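Local coordinates for protein propionate kinase (Francisella tularensis subsp. tularensis, PDB 3KHY) that probably transfers the terminal phosphate of ATP to acetate or propionate, giving the acyl phosphate and ADP, working as a homodimer with magnesium as cofactor, at residues S182-A185 / A186-L189; F242-I245 / S246-G250; W251-T254 / E255-M259. All coordinates share one frame; numbering follows the deposited sequence.

Three short helical contacts show different ways in which side chains about one turn apart finish or start a helix, here in the fold of the acetokinase family, of the actin-like ATPase clan. Contact 1, at the end of helix 175-188, comes first along the chain and packs on strands 196-201 and 365-367 of the five-stranded sheet. Contacts 2 and 3 follow later, on helices 241-249 and 253-262, and lie on the opposite side of the chain's centre; contact 1 is about 47 and 41 Å from them, centre to centre. Contacts 2 and 3, with centres about 10 Å apart, sit on two consecutive helices packed on each other, and both touch the second subunit, so together they belong to the dimer interface.

Contact 1: S182-A185 / A186-L189; sequences SEQA and AKIL
Ala-186 N donates to Ser-182 O at 3.0 Å in a regular alpha-helical step, but by the last turn of helix 175-188 the pattern becomes mixed, with i+3 bonds beside the i+4 ones: Ala-185 O receives both Ile-188 N (3.1 Å) and Leu-189 N (2.9 Å), the first from above its carbonyl plane and the second almost in line with the C=O bond, while Lys-187 N makes only weak bonds to Glu-183 O and Gln-184 O. Among the side chains the polar link is that of Lys-187 NZ to Gln-184 OE1, 2.9 Å long. The two chains run side by side and point the same way. Gln-184 bends at its second torsion (chi2 -59°), whereas Lys-187 stays extended beyond CG, and this difference brings the amide oxygen level with the ammonium group, which meets it 24° out of the amide's carbonyl plane. On another side of the helix Leu-189 folds back, its CD1 lying 4.1 Å from Ala-185 CB, and its CB and CG rest close to the carbonyl oxygen of Ala-185. Ser-182, by contrast, turns its hydroxyl back along the helix, where OG hydrogen-bonds chiefly with His-178 O, Lys-179 O being a second acceptor for the same proton. The buried side meets the sheet: Ser-182 and Leu-189 touch Val-196 of strand 196-201, and Ile-188 and Leu-189 touch Met-366 of strand 365-367.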
ATOM      1  N   SER A 182      -8.224   5.383 -21.626  1.00 17.45           N
ATOM      2  CA  SER A 182      -7.136   4.726 -22.318  1.00 16.95           C
ATOM      3  C   SER A 182      -7.539   4.488 -23.771  1.00 20.60           C
ATOM      4  O   SER A 182      -6.702   4.571 -24.658  1.00 20.73           O
ATOM      5  CB  SER A 182      -6.694   3.431 -21.616  1.00 17.26           C
ATOM      6  OG  SER A 182      -7.757   2.502 -21.518  1.00 16.67           O
ATOM      7  N   GLU A 183      -8.819   4.225 -24.023  1.00 14.85           N
ATOM      8  CA  GLU A 183      -9.287   4.147 -25.412  1.00 24.10           C
ATOM      9  C   GLU A 183      -9.106   5.461 -26.163  1.00 21.89           C
ATOM     10  O   GLU A 183      -8.716   5.451 -27.325  1.00 20.21           O
ATOM     11  CB  GLU A 183     -10.742   3.679 -25.511  1.00 21.48           C
ATOM     12  CG  GLU A 183     -10.891   2.203 -25.215  1.00 26.07           C
ATOM     13  CD  GLU A 183     -12.296   1.693 -25.434  1.00 30.30           C
ATOM     14  OE1 GLU A 183     -13.183   2.489 -25.830  1.00 34.38           O
ATOM     15  OE2 GLU A 183     -12.510   0.490 -25.202  1.00 30.38           O
ATOM     16  N   GLN A 184      -9.390   6.585 -25.502  1.00 18.15           N
ATOM     17  CA  GLN A 184      -9.234   7.896 -26.133  1.00 19.68           C
ATOM     18  C   GLN A 184      -7.758   8.195 -26.376  1.00 20.41           C
ATOM     19  O   GLN A 184      -7.392   8.739 -27.416  1.00 21.23           O
ATOM     20  CB  GLN A 184      -9.871   9.003 -25.292  1.00 20.31           C
ATOM     21  CG  GLN A 184     -11.377   8.899 -25.177  1.00 22.50           C
ATOM     22  CD  GLN A 184     -12.059   8.934 -26.543  1.00 30.25           C
ATOM     23  OE1 GLN A 184     -12.870   8.071 -26.867  1.00 38.77           O
ATOM     24  NE2 GLN A 184     -11.711   9.922 -27.350  1.00 27.00           N
ATOM     25  N   ALA A 185      -6.912   7.812 -25.423  1.00 18.30           N
ATOM     26  CA  ALA A 185      -5.475   8.031 -25.551  1.00 20.09           C
ATOM     27  C   ALA A 185      -4.947   7.279 -26.764  1.00 25.26           C
ATOM     28  O   ALA A 185      -4.083   7.773 -27.493  1.00 25.68           O
ATOM     29  CB  ALA A 185      -4.750   7.579 -24.288  1.00 18.25           C
ATOM     30  N   ALA A 186      -5.486   6.089 -26.987  1.00 21.34           N
ATOM     31  CA  ALA A 186      -5.070   5.271 -28.123  1.00 25.77           C
ATOM     32  C   ALA A 186      -5.407   5.952 -29.445  1.00 30.96           C
ATOM     33  O   ALA A 186      -4.651   5.852 -30.412  1.00 33.57           O
ATOM     34  CB  ALA A 186      -5.710   3.887 -28.052  1.00 26.98           C
ATOM     35  N   LYS A 187      -6.536   6.648 -29.497  1.00 21.54           N
ATOM     36  CA  LYS A 187      -6.902   7.366 -30.722  1.00 26.92           C
ATOM     37  C   LYS A 187      -5.914   8.489 -31.049  1.00 30.25           C
ATOM     38  O   LYS A 187      -5.738   8.858 -32.211  1.00 28.42           O
ATOM     39  CB  LYS A 187      -8.309   7.954 -30.620  1.00 30.92           C
ATOM     40  CG  LYS A 187      -9.418   6.933 -30.501  1.00 36.56           C
ATOM     41  CD  LYS A 187     -10.771   7.622 -30.544  1.00 41.67           C
ATOM     42  CE  LYS A 187     -11.848   6.777 -29.888  1.00 47.59           C
ATOM     43  NZ  LYS A 187     -13.114   7.551 -29.697  1.00 49.35           N
ATOM     44  N   ILE A 188      -5.278   9.036 -30.021  1.00 30.37           N
ATOM     45  CA  ILE A 188      -4.456  10.229 -30.184  1.00 28.68           C
ATOM     46  C   ILE A 188      -2.971   9.915 -30.384  1.00 31.13           C
ATOM     47  O   ILE A 188      -2.295  10.587 -31.164  1.00 39.94           O
ATOM     48  CB  ILE A 188      -4.624  11.197 -28.970  1.00 31.47           C
ATOM     49  CG1 ILE A 188      -6.092  11.593 -28.785  1.00 30.32           C
ATOM     50  CG2 ILE A 188      -3.767  12.441 -29.140  1.00 32.67           C
ATOM     51  CD1 ILE A 188      -6.380  12.295 -27.460  1.00 27.77           C
ATOM     52  N   LEU A 189      -2.474   8.886 -29.698  1.00 28.04           N
ATOM     53  CA  LEU A 189      -1.031   8.665 -29.538  1.00 27.20           C
ATOM     54  C   LEU A 189      -0.307   7.952 -30.683  1.00 39.04           C
ATOM     55  O   LEU A 189       0.491   8.568 -31.402  1.00 36.13           O
ATOM     56  CB  LEU A 189      -0.755   7.935 -28.223  1.00 28.39           C
ATOM     57  CG  LEU A 189      -0.773   8.813 -26.977  1.00 23.01           C
ATOM     58  CD1 LEU A 189      -0.923   7.968 -25.726  1.00 26.06           C
ATOM     59  CD2 LEU A 189       0.497   9.641 -26.906  1.00 21.54           C
TER

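Contact 2: F242-I245 / S246-G250; sequences FAYI and SDNLG
Tyr-244 and Asn-248 meet one turn apart in the C-terminal turn of helix 241-249, at the dimer interface. With CG anti to the backbone N (chi1 -179°), the phenol ring stands beside its own carbonyl carbon, next to the Asn-248 amide. Asn-248 reaches back along the helix, its side chain crossing the tyrosine at about a right angle, and sets ND2 3.5 Å above one face of the ring, offset toward the rim by CD2; the ring and amide planes are 39° apart. The same nitrogen donates to Tyr-244 O, arriving in the carbonyl plane on a lone pair. Since Asn-248 N also bonds to this oxygen, two donors of one residue grip it, and the ND2 bond limits the rotation of the amide. On another side of the helix Ile-245 CG2 lies 4.2 Å from Leu-249 CB. Phe-242 packs on helix 253-262, touching Ile-256 and Leu-260, and its ring stacks with Phe-242 of the second subunit. Gly-250 is the first residue to leave helical backbone angles, with positive phi (79°), and Gly-250 N makes a weak bond of 3.0 Å to Ile-245 O, an acceptor it shares with Leu-249 N at 2.8 Å.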
ATOM      1  N   PHE A 242      -6.021  -0.677  12.841  1.00 14.74           N
ATOM      2  CA  PHE A 242      -7.277  -1.170  13.388  1.00 16.01           C
ATOM      3  C   PHE A 242      -7.090  -1.619  14.836  1.00 18.10           C
ATOM      4  O   PHE A 242      -7.833  -1.199  15.716  1.00 18.76           O
ATOM      5  CB  PHE A 242      -7.872  -2.279  12.524  1.00 14.29           C
ATOM      6  CG  PHE A 242      -8.612  -1.760  11.311  1.00 19.11           C
ATOM      7  CD1 PHE A 242      -9.992  -1.659  11.310  1.00 17.41           C
ATOM      8  CD2 PHE A 242      -7.919  -1.346  10.191  1.00 17.57           C
ATOM      9  CE1 PHE A 242     -10.674  -1.164  10.184  1.00 18.74           C
ATOM     10  CE2 PHE A 242      -8.597  -0.852   9.065  1.00 21.60           C
ATOM     11  CZ  PHE A 242      -9.971  -0.767   9.071  1.00 18.09           C
ATOM     12  N   ALA A 243      -6.075  -2.441  15.083  1.00 17.89           N
ATOM     13  CA  ALA A 243      -5.808  -2.918  16.442  1.00 15.99           C
ATOM     14  C   ALA A 243      -5.406  -1.758  17.346  1.00 19.09           C
ATOM     15  O   ALA A 243      -5.786  -1.701  18.516  1.00 19.50           O
ATOM     16  CB  ALA A 243      -4.729  -4.018  16.442  1.00 15.57           C
ATOM     17  N   TYR A 244      -4.637  -0.822  16.802  1.00 17.45           N
ATOM     18  CA  TYR A 244      -4.234   0.321  17.595  1.00 19.74           C
ATOM     19  C   TYR A 244      -5.442   1.128  18.095  1.00 19.66           C
ATOM     20  O   TYR A 244      -5.582   1.400  19.288  1.00 21.22           O
ATOM     21  CB  TYR A 244      -3.263   1.216  16.829  1.00 20.64           C
ATOM     22  CG  TYR A 244      -2.824   2.388  17.670  1.00 23.88           C
ATOM     23  CD1 TYR A 244      -3.517   3.586  17.639  1.00 28.70           C
ATOM     24  CD2 TYR A 244      -1.740   2.277  18.531  1.00 25.45           C
ATOM     25  CE1 TYR A 244      -3.124   4.652  18.422  1.00 33.92           C
ATOM     26  CE2 TYR A 244      -1.343   3.334  19.314  1.00 30.53           C
ATOM     27  CZ  TYR A 244      -2.033   4.516  19.256  1.00 37.67           C
ATOM     28  OH  TYR A 244      -1.633   5.566  20.046  1.00 48.40           O
ATOM     29  N   ILE A 245      -6.327   1.495  17.186  1.00 18.34           N
ATOM     30  CA  ILE A 245      -7.507   2.262  17.575  1.00 19.70           C
ATOM     31  C   ILE A 245      -8.477   1.462  18.446  1.00 20.69           C
ATOM     32  O   ILE A 245      -8.949   1.951  19.465  1.00 27.54           O
ATOM     33  CB  ILE A 245      -8.225   2.835  16.343  1.00 21.16           C
ATOM     34  CG1 ILE A 245      -7.314   3.874  15.667  1.00 20.16           C
ATOM     35  CG2 ILE A 245      -9.567   3.450  16.745  1.00 23.02           C
ATOM     36  CD1 ILE A 245      -7.861   4.419  14.365  1.00 21.68           C
ATOM     37  N   SER A 246      -8.747   0.223  18.046  1.00 19.11           N
ATOM     38  CA  SER A 246      -9.629  -0.667  18.796  1.00 24.25           C
ATOM     39  C   SER A 246      -9.105  -0.893  20.216  1.00 27.09           C
ATOM     40  O   SER A 246      -9.845  -0.760  21.193  1.00 24.76           O
ATOM     41  CB  SER A 246      -9.778  -2.009  18.067  1.00 26.04           C
ATOM     42  OG  SER A 246     -10.451  -2.962  18.875  1.00 33.37           O
ATOM     43  N   ASP A 247      -7.820  -1.214  20.326  1.00 24.43           N
ATOM     44  CA  ASP A 247      -7.222  -1.527  21.621  1.00 25.71           C
ATOM     45  C   ASP A 247      -7.035  -0.303  22.513  1.00 33.88           C
ATOM     46  O   ASP A 247      -7.121  -0.410  23.734  1.00 32.19           O
ATOM     47  CB  ASP A 247      -5.882  -2.243  21.443  1.00 33.59           C
ATOM     48  CG  ASP A 247      -6.042  -3.682  20.977  1.00 37.90           C
ATOM     49  OD1 ASP A 247      -7.115  -4.283  21.216  1.00 36.97           O
ATOM     50  OD2 ASP A 247      -5.092  -4.213  20.372  1.00 41.66           O
ATOM     51  N   ASN A 248      -6.785   0.860  21.917  1.00 33.11           N
ATOM     52  CA  ASN A 248      -6.443   2.031  22.722  1.00 29.77           C
ATOM     53  C   ASN A 248      -7.556   3.066  22.894  1.00 33.42           C
ATOM     54  O   ASN A 248      -7.645   3.725  23.933  1.00 33.03           O
ATOM     55  CB  ASN A 248      -5.152   2.667  22.209  1.00 30.57           C
ATOM     56  CG  ASN A 248      -3.965   1.740  22.366  1.00 32.43           C
ATOM     57  OD1 ASN A 248      -3.430   1.586  23.466  1.00 30.57           O
ATOM     58  ND2 ASN A 248      -3.571   1.084  21.275  1.00 23.13           N
ATOM     59  N   LEU A 249      -8.411   3.190  21.883  1.00 24.24           N
ATOM     60  CA  LEU A 249      -9.521   4.131  21.916  1.00 26.41           C
ATOM     61  C   LEU A 249     -10.865   3.418  22.040  1.00 27.76           C
ATOM     62  O   LEU A 249     -11.870   4.039  22.366  1.00 32.38           O
ATOM     63  CB  LEU A 249      -9.520   4.994  20.655  1.00 33.13           C
ATOM     64  CG  LEU A 249      -8.440   6.065  20.494  1.00 39.38           C
ATOM     65  CD1 LEU A 249      -7.042   5.486  20.573  1.00 45.13           C
ATOM     66  CD2 LEU A 249      -8.638   6.787  19.174  1.00 36.42           C
ATOM     67  N   GLY A 250     -10.882   2.119  21.756  1.00 30.30           N
ATOM     68  CA  GLY A 250     -12.087   1.320  21.908  1.00 32.38           C
ATOM     69  C   GLY A 250     -13.127   1.435  20.804  1.00 35.40           C
ATOM     70  O   GLY A 250     -14.286   1.077  21.015  1.00 32.74           O
TER

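Contact 3: W251-T254 / E255-M259; sequences WSVT and EITNM
Ser-252 and Glu-255 exchange bonds in both directions, a capping box that starts helix 253-262. Ser-252 OG accepts from Glu-255 N at 3.0 Å, and in return Ser-252 N donates to Glu-255 OE1 at 2.9 Å in a nearly straight bond (170°). The carboxylate oxygen is met on its anti side, 25° out of the carboxylate plane. The serine hydroxyl stands between its own N and carbonyl carbon (chi1 69°), where it can cover the N-H of Glu-255 at the first turn; Glu-255, extended beyond CG, runs back to the start of the helix. Beside the box Trp-251 turns the edge of its indole to the helix. Its CB packs against Ile-256 CG1, while Met-259, a selenomethionine, brings CB and CG to CZ3 at the ring's edge, each at 3.8 Å, the side chains crossing at about a right angle. Helix 241-249 adds Ile-245 to both Trp-251 and Met-259, and Val-253 packs on Val-253 of the second subunit. Val-253 O is gripped from opposite faces of its carbonyl plane by Thr-257, one turn on, through Thr-257 N at 2.9 Å and Thr-257 OG1 at 2.8 Å.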
ATOM      1  N   TRP A 251     -12.729   1.926  19.628  1.00 26.77           N
ATOM      2  CA  TRP A 251     -13.640   1.993  18.488  1.00 29.52           C
ATOM      3  C   TRP A 251     -13.930   0.615  17.908  1.00 29.54           C
ATOM      4  O   TRP A 251     -13.108  -0.287  18.005  1.00 24.17           O
ATOM      5  CB  TRP A 251     -13.051   2.845  17.364  1.00 24.82           C
ATOM      6  CG  TRP A 251     -12.829   4.295  17.683  1.00 28.21           C
ATOM      7  CD1 TRP A 251     -12.864   4.893  18.911  1.00 32.06           C
ATOM      8  CD2 TRP A 251     -12.500   5.322  16.747  1.00 29.20           C
ATOM      9  NE1 TRP A 251     -12.587   6.233  18.793  1.00 32.73           N
ATOM     10  CE2 TRP A 251     -12.357   6.521  17.473  1.00 33.01           C
ATOM     11  CE3 TRP A 251     -12.315   5.345  15.362  1.00 28.83           C
ATOM     12  CZ2 TRP A 251     -12.042   7.731  16.859  1.00 34.37           C
ATOM     13  CZ3 TRP A 251     -12.000   6.549  14.751  1.00 25.37           C
ATOM     14  CH2 TRP A 251     -11.866   7.723  15.498  1.00 32.51           C
ATOM     15  N   SER A 252     -15.091   0.470  17.276  1.00 29.03           N
ATOM     16  CA  SER A 252     -15.446  -0.750  16.555  1.00 26.60           C
ATOM     17  C   SER A 252     -14.855  -0.753  15.149  1.00 25.52           C
ATOM     18  O   SER A 252     -14.487   0.303  14.618  1.00 24.38           O
ATOM     19  CB  SER A 252     -16.964  -0.854  16.427  1.00 30.85           C
ATOM     20  OG  SER A 252     -17.455   0.143  15.542  1.00 28.17           O
ATOM     21  N   VAL A 253     -14.787  -1.936  14.542  1.00 24.63           N
ATOM     22  CA  VAL A 253     -14.359  -2.068  13.154  1.00 30.69           C
ATOM     23  C   VAL A 253     -15.179  -1.145  12.258  1.00 25.51           C
ATOM     24  O   VAL A 253     -14.648  -0.514  11.348  1.00 22.34           O
ATOM     25  CB  VAL A 253     -14.526  -3.505  12.622  1.00 36.65           C
ATOM     26  CG1 VAL A 253     -14.127  -3.574  11.152  1.00 32.09           C
ATOM     27  CG2 VAL A 253     -13.705  -4.471  13.424  1.00 44.67           C
ATOM     28  N   THR A 254     -16.479  -1.070  12.525  1.00 22.26           N
ATOM     29  CA  THR A 254     -17.374  -0.238  11.734  1.00 25.02           C
ATOM     30  C   THR A 254     -17.028   1.237  11.881  1.00 25.48           C
ATOM     31  O   THR A 254     -17.021   1.986  10.899  1.00 24.35           O
ATOM     32  CB  THR A 254     -18.846  -0.469  12.152  1.00 32.90           C
ATOM     33  OG1 THR A 254     -19.221  -1.814  11.836  1.00 34.30           O
ATOM     34  CG2 THR A 254     -19.770   0.491  11.428  1.00 39.52           C
ATOM     35  N   GLU A 255     -16.748   1.658  13.110  1.00 21.40           N
ATOM     36  CA  GLU A 255     -16.396   3.051  13.359  1.00 21.55           C
ATOM     37  C   GLU A 255     -15.044   3.390  12.735  1.00 17.33           C
ATOM     38  O   GLU A 255     -14.863   4.459  12.173  1.00 20.50           O
ATOM     39  CB  GLU A 255     -16.382   3.346  14.860  1.00 24.25           C
ATOM     40  CG  GLU A 255     -17.776   3.373  15.483  1.00 28.04           C
ATOM     41  CD  GLU A 255     -17.752   3.301  17.001  1.00 39.59           C
ATOM     42  OE1 GLU A 255     -16.784   2.745  17.570  1.00 37.13           O
ATOM     43  OE2 GLU A 255     -18.712   3.794  17.625  1.00 46.01           O
ATOM     44  N   ILE A 256     -14.089   2.480  12.843  1.00 20.06           N
ATOM     45  CA  ILE A 256     -12.774   2.724  12.256  1.00 19.30           C
ATOM     46  C   ILE A 256     -12.893   2.808  10.735  1.00 17.64           C
ATOM     47  O   ILE A 256     -12.315   3.679  10.119  1.00 17.04           O
ATOM     48  CB  ILE A 256     -11.754   1.636  12.636  1.00 15.99           C
ATOM     49  CG1 ILE A 256     -11.582   1.592  14.155  1.00 16.99           C
ATOM     50  CG2 ILE A 256     -10.398   1.924  11.965  1.00 14.36           C
ATOM     51  CD1 ILE A 256     -10.849   0.367  14.650  1.00 20.63           C
ATOM     52  N   THR A 257     -13.661   1.905  10.141  1.00 17.67           N
ATOM     53  CA  THR A 257     -13.803   1.872   8.692  1.00 17.72           C
ATOM     54  C   THR A 257     -14.541   3.114   8.200  1.00 21.63           C
ATOM     55  O   THR A 257     -14.196   3.687   7.156  1.00 19.28           O
ATOM     56  CB  THR A 257     -14.556   0.606   8.225  1.00 19.64           C
ATOM     57  OG1 THR A 257     -13.841  -0.566   8.640  1.00 20.61           O
ATOM     58  CG2 THR A 257     -14.696   0.590   6.698  1.00 20.39           C
ATOM     59  N   ASN A 258     -15.557   3.534   8.949  1.00 20.42           N
ATOM     60  CA  ASN A 258     -16.276   4.758   8.609  1.00 21.85           C
ATOM     61  C   ASN A 258     -15.345   5.961   8.640  1.00 21.22           C
ATOM     62  O   ASN A 258     -15.410   6.832   7.778  1.00 20.53           O
ATOM     63  CB  ASN A 258     -17.449   4.994   9.557  1.00 27.07           C
ATOM     64  CG  ASN A 258     -18.148   6.307   9.282  1.00 41.69           C
ATOM     65  OD1 ASN A 258     -17.973   7.284  10.015  1.00 48.09           O
ATOM     66  ND2 ASN A 258     -18.922   6.349   8.200  1.00 38.12           N
HETATM   67  N   MSE A 259     -14.475   5.999   9.645  1.00 18.02           N
HETATM   68  CA  MSE A 259     -13.491   7.075   9.763  1.00 19.47           C
HETATM   69  C   MSE A 259     -12.581   7.133   8.536  1.00 13.40           C
HETATM   70  O   MSE A 259     -12.294   8.219   8.009  1.00 13.26           O
HETATM   71  CB  MSE A 259     -12.653   6.899  11.035  1.00 18.49           C
HETATM   72  CG  MSE A 259     -11.562   7.944  11.213  1.00 19.70           C
HETATM   73 SE   MSE A 259      -9.870   7.404  10.385  0.80 26.72          SE
HETATM   74  CE  MSE A 259      -9.491   5.861  11.540  1.00 17.01           C
TER